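SaTIE-TED (Staphylococcus aureus, PDB 6FX6) is of unknown function but, like other bacterial thioester domains, probably helps a wall-anchored surface protein attach covalently to host molecules through an internal thioester. Local coordinates at residues Q137-H142 with L229-T234; N161-V166 with A177-N182; K190-N195 with L235-N240. All coordinates share one frame; numbering follows the deposited sequence.

In the fold
Beyond helix 121-134 the chain enters loop 137-142, which interaction 1 ties to the start of strand 231-238 in the mixed sheet, closing a loop of 86 residues. Interaction 2 is nested inside it: 161-166, in the loop before strand 168-170, meets 177-182 at the end of the 175-180/183-188 hairpin after only ten residues. Next, 190-195 leads into strand 195-201. The chain returns to the eight-stranded sheet for strands 210-213 and 220-222, then comes back as 231-238; interaction 3 joins the end of this strand to the loop after 183-188. Interactions 1 and 3 therefore cross along the chain and share the strand; interactions 1 and 2 touch through Ala139 and Thr162.

Interaction 1: Q137-H142 with L229-T234; sequences QRASFH and LDSWLT
Ser231 and Trp232 take up loop 137-142 by side-chain-to-backbone hydrogen bonds, a loop-on-strand contact in which the loop that follows helix 121-134 rests on the start of strand 231-238. Ser231 OG accepts Ala139 N at 2.9 Å, nearly straight at 176°. The second bond runs the other way: Trp232 N gives its hydrogen to His142 ND1 at 3.1 Å, lying in the imidazole plane, which is consistent with a proton on NE2. With CG anti to the backbone N (chi1 -175°), the His142 ring reaches back to the strand and presents an edge to the Trp232 indole. This T-shaped pair has planes at 71°, and CE1 of His142 comes within 3.5 Å of CD1 of Trp232. The CD of Arg138 covers one face of the same imidazole, 3.9 Å above its plane. Leu229 O lies over a face of the Arg138 guanidinium, whose NH2 bonds to the carbonyls of Gln137 and, outside the contact, Ala135. On the buried side, Leu233 CD1 packs against Phe141 CD1 at 3.4 Å, with Leu200 of strand 195-201 also against the phenyl ring. A type I beta turn from Ala139 to His142 brings the Ala139 N-H, the Phe141 ring and the His142 ring to the strand. Next, Lys143 bonds to the backbone of Trp232, leading into the parallel pairing of 145-149 with 231-238 in the mixed sheet of a two-sheet beta domain.

Interaction 2: N161-V166 with A177-N182; sequences NTLSNV and AKIEGN
Asn182 ND2 donates to Asn161 OD1 at 2.8 Å, an almost straight bond of 170° that lies in the plane of the Asn182 amide but is tilted 30° from the carbonyl plane of Asn161. The two carboxamides stand close to perpendicular. A chi1 of -171°, which sets CG opposite the backbone N, swings the Asn161 amide to this partner. The other end of the Asn182 amide is held as well: OD1 accepts from a water at 2.6 Å, and that water accepts Ser164 N at 3.0 Å. The Asn182 amide thus holds Asn161 directly and the 3-10 segment 163-165 through a water. Gly181 and Asn182 form the connection of a beta hairpin, between antiparallel strands 175-180 and 183-188, so the contact lays a short helical turn against the hairpin end of the three-stranded sheet. Inward of the polar bridge, Leu163 packs on the hairpin backbone, CB at 3.5 Å from Gly181 O and CD1 at 3.6 Å from Asn182 O. Apolar contacts follow: Leu163 CB meets Ile179 CG2 at 4.0 Å, and CG1 of Val166 touches Ile179 CD1 at 3.5 Å; Leu163 and Val166 also rest on Leu200 of strand 195-201, in the sheet across from the hairpin.

Interaction 3: K190-N195 with L235-N240; sequences KNAPDN and LQVIKN
Val237 and Asp194 share the one backbone-to-backbone hydrogen bond between the two segments, N of Val237 to O of Asp194 at 2.8 Å and 169°. It lies next to Asn195 and Gln236, which form an antiparallel non-hydrogen-bonded pair at the start of strand 195-201. The same Asp194 O also receives a CA-H...O contact from Gln236 CA, and Asn195 CA makes another to Leu235 O, each at 3.4 Å. The side chains of Asn195 and Gln236 lie alongside each other on one face of the sheet, pointing the same way, with ND2 of Asn195 3.8 Å from CG of Gln236 and their amide planes turned 71° apart.

The polar side-chain part belongs to Lys239, just past the end of the strand. Its chain bends at chi2 (-72°) and then extends, carrying NZ back to the loop. Lys239 NZ gives a hydrogen to Ala192 O at 2.7 Å, in that carbonyl's plane. NZ gives another to Lys190 O at 3.0 Å, from well above the carbonyl plane. One ammonium thus holds the loop at the carbonyls of Lys190 and Ala192, the residues before and after Asn191. The carboxylate of Asp194 crosses this chain at about a right angle, OD1 against CE of Lys239 at 3.4 Å; its charge is too distant from NZ for a salt bridge but probably favours the ammonium.

Apolar contact is slight: Val237 CG2 faces Ala192 CB at 4.1 Å. The same methyl lies against the carbonyl Pro193 O, 3.2 Å away.

Among its neighbours, strand 231-238 here runs between 195-201, antiparallel, and 145-149, parallel, with Gln236 and Ile238 bonded to Ile148; Ala192 and Leu235 also rest on Val175 of strand 175-180, in the other sheet.

Interaction 1: Q137-H142 with L229-T234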
loop_
_atom_site.group_PDB
_atom_site.type_symbol
_atom_site.label_atom_id
_atom_site.label_comp_id
_atom_site.label_asym_id
_atom_site.label_seq_id
_atom_site.Cartn_x
_atom_site.Cartn_y
_atom_site.Cartn_z
ATOM N N GLN A 137 -7.016 11.519 0.979
ATOM C CA GLN A 137 -8.133 12.359 0.543
ATOM C C GLN A 137 -9.374 11.515 0.278
ATOM O O GLN A 137 -9.276 10.387 -0.210
ATOM C CB GLN A 137 -7.772 13.169 -0.707
ATOM C CG GLN A 137 -6.535 14.056 -0.575
ATOM C CD GLN A 137 -6.588 14.991 0.627
ATOM O OE1 GLN A 137 -7.638 15.547 0.955
ATOM N NE2 GLN A 137 -5.449 15.163 1.290
ATOM N N ARG A 138 -10.532 12.078 0.614
ATOM C CA ARG A 138 -11.821 11.406 0.481
ATOM C C ARG A 138 -12.769 12.270 -0.338
ATOM O O ARG A 138 -12.625 13.495 -0.391
ATOM C CB ARG A 138 -12.418 11.132 1.866
ATOM C CG ARG A 138 -11.588 10.189 2.732
ATOM C CD ARG A 138 -11.650 8.758 2.215
ATOM N NE ARG A 138 -10.847 7.829 3.016
ATOM C CZ ARG A 138 -9.532 7.616 2.886
ATOM N NH1 ARG A 138 -8.936 6.737 3.680
ATOM N NH2 ARG A 138 -8.801 8.268 1.984
ATOM N N ALA A 139 -13.732 11.616 -0.987
ATOM C CA ALA A 139 -14.770 12.306 -1.755
ATOM C C ALA A 139 -15.557 13.302 -0.905
ATOM O O ALA A 139 -15.628 13.167 0.318
ATOM C CB ALA A 139 -15.715 11.298 -2.380
ATOM N N SER A 140 -16.141 14.308 -1.551
ATOM C CA SER A 140 -16.915 15.340 -0.843
ATOM C C SER A 140 -18.195 14.783 -0.204
ATOM O O SER A 140 -18.699 15.342 0.767
ATOM C CB SER A 140 -17.267 16.488 -1.787
ATOM O OG SER A 140 -18.050 16.029 -2.877
ATOM N N PHE A 141 -18.711 13.686 -0.753
ATOM C CA PHE A 141 -19.889 13.006 -0.191
ATOM C C PHE A 141 -19.548 11.864 0.788
ATOM O O PHE A 141 -20.424 11.091 1.164
ATOM C CB PHE A 141 -20.839 12.538 -1.310
ATOM C CG PHE A 141 -20.174 11.727 -2.401
ATOM C CD1 PHE A 141 -19.734 10.427 -2.168
ATOM C CD2 PHE A 141 -20.008 12.264 -3.679
ATOM C CE1 PHE A 141 -19.129 9.689 -3.177
ATOM C CE2 PHE A 141 -19.409 11.527 -4.690
ATOM C CZ PHE A 141 -18.969 10.236 -4.438
ATOM N N HIS A 142 -18.289 11.782 1.216
ATOM C CA HIS A 142 -17.817 10.743 2.141
ATOM C C HIS A 142 -18.591 10.765 3.457
ATOM O O HIS A 142 -18.758 11.815 4.061
ATOM C CB HIS A 142 -16.321 10.935 2.411
ATOM C CG HIS A 142 -15.706 9.867 3.257
ATOM N ND1 HIS A 142 -15.874 8.528 2.995
ATOM C CD2 HIS A 142 -14.894 9.942 4.337
ATOM C CE1 HIS A 142 -15.199 7.818 3.883
ATOM N NE2 HIS A 142 -14.599 8.653 4.710
ATOM N N LEU A 229 -9.254 2.001 2.023
ATOM C CA LEU A 229 -9.198 3.465 1.944
ATOM C C LEU A 229 -10.335 4.009 1.078
ATOM O O LEU A 229 -10.111 4.797 0.156
ATOM C CB LEU A 229 -7.834 3.932 1.416
ATOM C CG LEU A 229 -6.597 3.401 2.140
ATOM C CD1 LEU A 229 -5.350 3.913 1.446
ATOM C CD2 LEU A 229 -6.581 3.787 3.610
ATOM N N ASP A 230 -11.549 3.558 1.382
ATOM C CA ASP A 230 -12.717 3.879 0.566
ATOM C C ASP A 230 -13.386 5.177 0.976
ATOM O O ASP A 230 -13.502 5.478 2.160
ATOM C CB ASP A 230 -13.749 2.743 0.570
ATOM C CG ASP A 230 -14.313 2.446 1.940
ATOM O OD1 ASP A 230 -13.514 2.262 2.878
ATOM O OD2 ASP A 230 -15.552 2.354 2.081
ATOM N N SER A 231 -13.807 5.948 -0.019
ATOM C CA SER A 231 -14.865 6.926 0.173
ATOM C C SER A 231 -16.151 6.125 0.118
ATOM O O SER A 231 -16.271 5.236 -0.722
ATOM C CB SER A 231 -14.847 7.990 -0.921
ATOM O OG SER A 231 -13.643 8.726 -0.867
ATOM N N TRP A 232 -17.092 6.406 1.019
ATOM C CA TRP A 232 -18.379 5.723 1.013
ATOM C C TRP A 232 -19.563 6.658 1.191
ATOM O O TRP A 232 -19.467 7.738 1.788
ATOM C CB TRP A 232 -18.423 4.580 2.042
ATOM C CG TRP A 232 -18.245 4.971 3.482
ATOM C CD1 TRP A 232 -17.085 4.921 4.199
ATOM C CD2 TRP A 232 -19.258 5.424 4.393
ATOM N NE1 TRP A 232 -17.303 5.331 5.488
ATOM C CE2 TRP A 232 -18.626 5.648 5.638
ATOM C CE3 TRP A 232 -20.631 5.674 4.276
ATOM C CZ2 TRP A 232 -19.325 6.109 6.766
ATOM C CZ3 TRP A 232 -21.331 6.137 5.404
ATOM C CH2 TRP A 232 -20.672 6.343 6.632
ATOM N N LEU A 233 -20.689 6.189 0.670
ATOM C CA LEU A 233 -21.929 6.938 0.611
ATOM C C LEU A 233 -23.065 5.965 0.863
ATOM O O LEU A 233 -23.124 4.902 0.224
ATOM C CB LEU A 233 -22.048 7.560 -0.778
ATOM C CG LEU A 233 -23.316 8.298 -1.211
ATOM C CD1 LEU A 233 -22.966 9.408 -2.191
ATOM C CD2 LEU A 233 -24.328 7.360 -1.839
ATOM N N THR A 234 -23.965 6.321 1.780
ATOM C CA THR A 234 -25.114 5.480 2.101
ATOM C C THR A 234 -26.362 6.047 1.444
ATOM O O THR A 234 -26.718 7.200 1.677
ATOM C CB THR A 234 -25.307 5.353 3.625
ATOM O OG1 THR A 234 -24.149 4.727 4.188
ATOM C CG2 THR A 234 -26.539 4.501 3.966
#

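Interaction 2: N161-V166 with A177-N182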
loop_
_atom_site.group_PDB
_atom_site.type_symbol
_atom_site.label_atom_id
_atom_site.label_comp_id
_atom_site.label_asym_id
_atom_site.label_seq_id
_atom_site.Cartn_x
_atom_site.Cartn_y
_atom_site.Cartn_z
ATOM N N ASN A 161 -12.573 16.088 -6.234
ATOM C CA ASN A 161 -11.786 15.667 -7.403
ATOM C C ASN A 161 -10.899 14.438 -7.082
ATOM O O ASN A 161 -9.684 14.444 -7.321
ATOM C CB ASN A 161 -10.973 16.873 -7.948
ATOM C CG ASN A 161 -10.290 16.597 -9.289
ATOM O OD1 ASN A 161 -10.806 15.867 -10.139
ATOM N ND2 ASN A 161 -9.117 17.194 -9.478
ATOM N N THR A 162 -11.519 13.394 -6.533
ATOM C CA THR A 162 -10.800 12.172 -6.134
ATOM C C THR A 162 -11.218 10.890 -6.860
ATOM O O THR A 162 -10.580 9.858 -6.666
ATOM C CB THR A 162 -10.958 11.884 -4.621
ATOM O OG1 THR A 162 -12.331 11.602 -4.327
ATOM C CG2 THR A 162 -10.475 13.062 -3.777
ATOM N N LEU A 163 -12.255 10.930 -7.697
ATOM C CA LEU A 163 -12.821 9.682 -8.232
ATOM C C LEU A 163 -11.940 8.960 -9.256
ATOM O O LEU A 163 -12.090 7.751 -9.427
ATOM C CB LEU A 163 -14.240 9.901 -8.771
ATOM C CG LEU A 163 -15.268 10.433 -7.760
ATOM C CD1 LEU A 163 -16.679 10.311 -8.315
ATOM C CD2 LEU A 163 -15.178 9.728 -6.407
ATOM N N SER A 164 -11.001 9.673 -9.887
ATOM C CA SER A 164 -10.008 9.047 -10.783
ATOM C C SER A 164 -9.023 8.071 -10.099
ATOM O O SER A 164 -8.394 7.276 -10.788
ATOM C CB SER A 164 -9.206 10.114 -11.544
ATOM O OG SER A 164 -8.233 10.721 -10.713
ATOM N N ASN A 165 -8.887 8.149 -8.772
ATOM C CA ASN A 165 -8.061 7.203 -7.987
ATOM C C ASN A 165 -8.794 5.905 -7.563
ATOM O O ASN A 165 -8.177 5.019 -6.961
ATOM C CB ASN A 165 -7.541 7.888 -6.715
ATOM C CG ASN A 165 -6.721 9.133 -7.007
ATOM O OD1 ASN A 165 -5.611 9.050 -7.529
ATOM N ND2 ASN A 165 -7.262 10.299 -6.649
ATOM N N VAL A 166 -10.090 5.797 -7.864
ATOM C CA VAL A 166 -10.907 4.650 -7.445
ATOM C C VAL A 166 -10.582 3.411 -8.293
ATOM O O VAL A 166 -10.684 3.444 -9.526
ATOM C CB VAL A 166 -12.418 4.975 -7.537
ATOM C CG1 VAL A 166 -13.274 3.736 -7.259
ATOM C CG2 VAL A 166 -12.762 6.100 -6.570
ATOM N N ALA A 177 -23.686 1.003 -9.506
ATOM C CA ALA A 177 -22.872 2.182 -9.259
ATOM C C ALA A 177 -21.707 2.218 -10.232
ATOM O O ALA A 177 -20.908 1.283 -10.268
ATOM C CB ALA A 177 -22.362 2.178 -7.829
ATOM N N LYS A 178 -21.622 3.302 -11.008
ATOM C CA LYS A 178 -20.533 3.528 -11.960
ATOM C C LYS A 178 -19.957 4.932 -11.771
ATOM O O LYS A 178 -20.665 5.853 -11.348
ATOM C CB LYS A 178 -21.037 3.356 -13.401
ATOM C CG LYS A 178 -19.921 3.330 -14.440
ATOM C CD LYS A 178 -20.416 3.100 -15.860
ATOM C CE LYS A 178 -19.254 3.217 -16.839
ATOM N NZ LYS A 178 -19.644 2.917 -18.243
ATOM N N ILE A 179 -18.674 5.079 -12.101
ATOM C CA ILE A 179 -17.977 6.367 -12.086
ATOM C C ILE A 179 -17.801 6.891 -13.528
ATOM O O ILE A 179 -17.476 6.136 -14.448
ATOM C CB ILE A 179 -16.625 6.251 -11.332
ATOM C CG1 ILE A 179 -16.896 6.085 -9.828
ATOM C CG2 ILE A 179 -15.735 7.473 -11.569
ATOM C CD1 ILE A 179 -15.720 5.598 -9.011
ATOM N N GLU A 180 -18.039 8.188 -13.703
ATOM C CA GLU A 180 -17.787 8.884 -14.962
ATOM C C GLU A 180 -17.198 10.259 -14.611
ATOM O O GLU A 180 -17.917 11.157 -14.168
ATOM C CB GLU A 180 -19.091 8.994 -15.768
ATOM C CG GLU A 180 -18.899 9.208 -17.260
ATOM C CD GLU A 180 -20.204 9.204 -18.054
ATOM O OE1 GLU A 180 -20.142 9.413 -19.286
ATOM O OE2 GLU A 180 -21.290 8.998 -17.467
ATOM N N GLY A 181 -15.880 10.397 -14.764
ATOM C CA GLY A 181 -15.168 11.610 -14.354
ATOM C C GLY A 181 -15.227 11.816 -12.845
ATOM O O GLY A 181 -14.741 10.978 -12.079
ATOM N N ASN A 182 -15.841 12.919 -12.419
ATOM C CA ASN A 182 -16.076 13.186 -10.993
ATOM C C ASN A 182 -17.526 12.951 -10.557
ATOM O O ASN A 182 -17.934 13.418 -9.494
ATOM C CB ASN A 182 -15.606 14.607 -10.640
ATOM C CG ASN A 182 -14.122 14.669 -10.360
ATOM O OD1 ASN A 182 -13.571 13.787 -9.694
ATOM N ND2 ASN A 182 -13.464 15.712 -10.858
HETATM O O HOH W 1 -11.238 12.612 -10.104
#

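Interaction 3: K190-N195 with L235-N240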
loop_
_atom_site.group_PDB
_atom_site.type_symbol
_atom_site.label_atom_id
_atom_site.label_comp_id
_atom_site.label_asym_id
_atom_site.label_seq_id
_atom_site.Cartn_x
_atom_site.Cartn_y
_atom_site.Cartn_z
ATOM N N LYS A 190 -35.868 -2.343 -6.073
ATOM C CA LYS A 190 -36.585 -2.839 -4.886
ATOM C C LYS A 190 -35.832 -3.883 -4.058
ATOM O O LYS A 190 -36.125 -4.034 -2.871
ATOM C CB LYS A 190 -37.957 -3.403 -5.270
ATOM C CG LYS A 190 -38.946 -2.354 -5.742
ATOM C CD LYS A 190 -40.300 -2.971 -6.030
ATOM C CE LYS A 190 -41.199 -2.009 -6.786
ATOM N NZ LYS A 190 -42.482 -2.670 -7.145
ATOM N N ASN A 191 -34.887 -4.601 -4.672
ATOM C CA ASN A 191 -34.036 -5.546 -3.937
ATOM C C ASN A 191 -32.982 -4.866 -3.074
ATOM O O ASN A 191 -32.404 -5.514 -2.205
ATOM C CB ASN A 191 -33.335 -6.524 -4.886
ATOM C CG ASN A 191 -34.287 -7.510 -5.532
ATOM O OD1 ASN A 191 -35.478 -7.564 -5.214
ATOM N ND2 ASN A 191 -33.755 -8.309 -6.445
ATOM N N ALA A 192 -32.705 -3.588 -3.329
ATOM C CA ALA A 192 -31.773 -2.826 -2.506
ATOM C C ALA A 192 -32.274 -2.747 -1.072
ATOM O O ALA A 192 -33.468 -2.533 -0.850
ATOM C CB ALA A 192 -31.590 -1.423 -3.058
ATOM N N PRO A 193 -31.369 -2.915 -0.091
ATOM C CA PRO A 193 -31.787 -2.712 1.294
ATOM C C PRO A 193 -32.109 -1.231 1.541
ATOM O O PRO A 193 -31.742 -0.374 0.726
ATOM C CB PRO A 193 -30.572 -3.174 2.096
ATOM C CG PRO A 193 -29.416 -2.923 1.195
ATOM C CD PRO A 193 -29.913 -3.130 -0.202
ATOM N N ASP A 194 -32.807 -0.938 2.633
ATOM C CA ASP A 194 -33.291 0.423 2.884
ATOM C C ASP A 194 -32.132 1.414 3.035
ATOM O O ASP A 194 -32.200 2.536 2.527
ATOM C CB ASP A 194 -34.218 0.461 4.106
ATOM C CG ASP A 194 -35.542 -0.267 3.868
ATOM O OD1 ASP A 194 -36.078 -0.207 2.739
ATOM O OD2 ASP A 194 -36.057 -0.892 4.821
ATOM N N ASN A 195 -31.065 0.977 3.698
ATOM C CA ASN A 195 -29.833 1.742 3.786
ATOM C C ASN A 195 -28.739 0.972 3.056
ATOM O O ASN A 195 -28.221 -0.017 3.572
ATOM C CB ASN A 195 -29.488 1.998 5.252
ATOM C CG ASN A 195 -30.556 2.819 5.951
ATOM O OD1 ASN A 195 -31.433 2.276 6.628
ATOM N ND2 ASN A 195 -30.521 4.126 5.747
ATOM N N LEU A 235 -27.016 5.236 0.616
ATOM C CA LEU A 235 -28.283 5.618 -0.004
ATOM C C LEU A 235 -29.443 5.218 0.891
ATOM O O LEU A 235 -29.480 4.093 1.377
ATOM C CB LEU A 235 -28.452 4.921 -1.342
ATOM C CG LEU A 235 -27.353 5.107 -2.389
ATOM C CD1 LEU A 235 -27.564 4.136 -3.543
ATOM C CD2 LEU A 235 -27.311 6.538 -2.894
ATOM N N GLN A 236 -30.380 6.139 1.107
ATOM C CA GLN A 236 -31.632 5.838 1.791
ATOM C C GLN A 236 -32.654 5.547 0.693
ATOM O O GLN A 236 -33.159 6.467 0.045
ATOM C CB GLN A 236 -32.072 7.011 2.668
ATOM C CG GLN A 236 -31.103 7.349 3.796
ATOM C CD GLN A 236 -31.488 8.606 4.573
ATOM O OE1 GLN A 236 -32.115 9.526 4.038
ATOM N NE2 GLN A 236 -31.099 8.653 5.845
ATOM N N VAL A 237 -32.939 4.263 0.478
ATOM C CA VAL A 237 -33.707 3.827 -0.690
ATOM C C VAL A 237 -35.196 3.973 -0.381
ATOM O O VAL A 237 -35.706 3.312 0.520
ATOM C CB VAL A 237 -33.370 2.374 -1.097
ATOM C CG1 VAL A 237 -34.033 2.018 -2.422
ATOM C CG2 VAL A 237 -31.856 2.187 -1.200
ATOM N N ILE A 238 -35.869 4.846 -1.131
ATOM C CA ILE A 238 -37.287 5.160 -0.920
ATOM C C ILE A 238 -38.131 4.233 -1.790
ATOM O O ILE A 238 -38.038 4.280 -3.015
ATOM C CB ILE A 238 -37.594 6.639 -1.251
ATOM C CG1 ILE A 238 -36.824 7.559 -0.296
ATOM C CG2 ILE A 238 -39.097 6.921 -1.161
ATOM C CD1 ILE A 238 -36.746 8.999 -0.752
ATOM N N LYS A 239 -38.958 3.410 -1.146
ATOM C CA LYS A 239 -39.717 2.351 -1.823
ATOM C C LYS A 239 -41.005 2.874 -2.448
ATOM O O LYS A 239 -41.248 2.660 -3.636
ATOM C CB LYS A 239 -40.051 1.217 -0.844
ATOM C CG LYS A 239 -38.844 0.578 -0.170
ATOM C CD LYS A 239 -38.044 -0.289 -1.128
ATOM C CE LYS A 239 -36.686 -0.644 -0.548
ATOM N NZ LYS A 239 -35.858 -1.397 -1.525
ATOM N N ASN A 240 -41.825 3.536 -1.630
ATOM C CA ASN A 240 -43.104 4.132 -2.057
ATOM C C ASN A 240 -44.062 3.109 -2.684
ATOM O O ASN A 240 -44.373 2.081 -2.081
ATOM C CB ASN A 240 -42.853 5.308 -3.021
ATOM C CG ASN A 240 -44.110 6.123 -3.312
ATOM O OD1 ASN A 240 -45.059 6.149 -2.525
ATOM N ND2 ASN A 240 -44.114 6.804 -4.453
#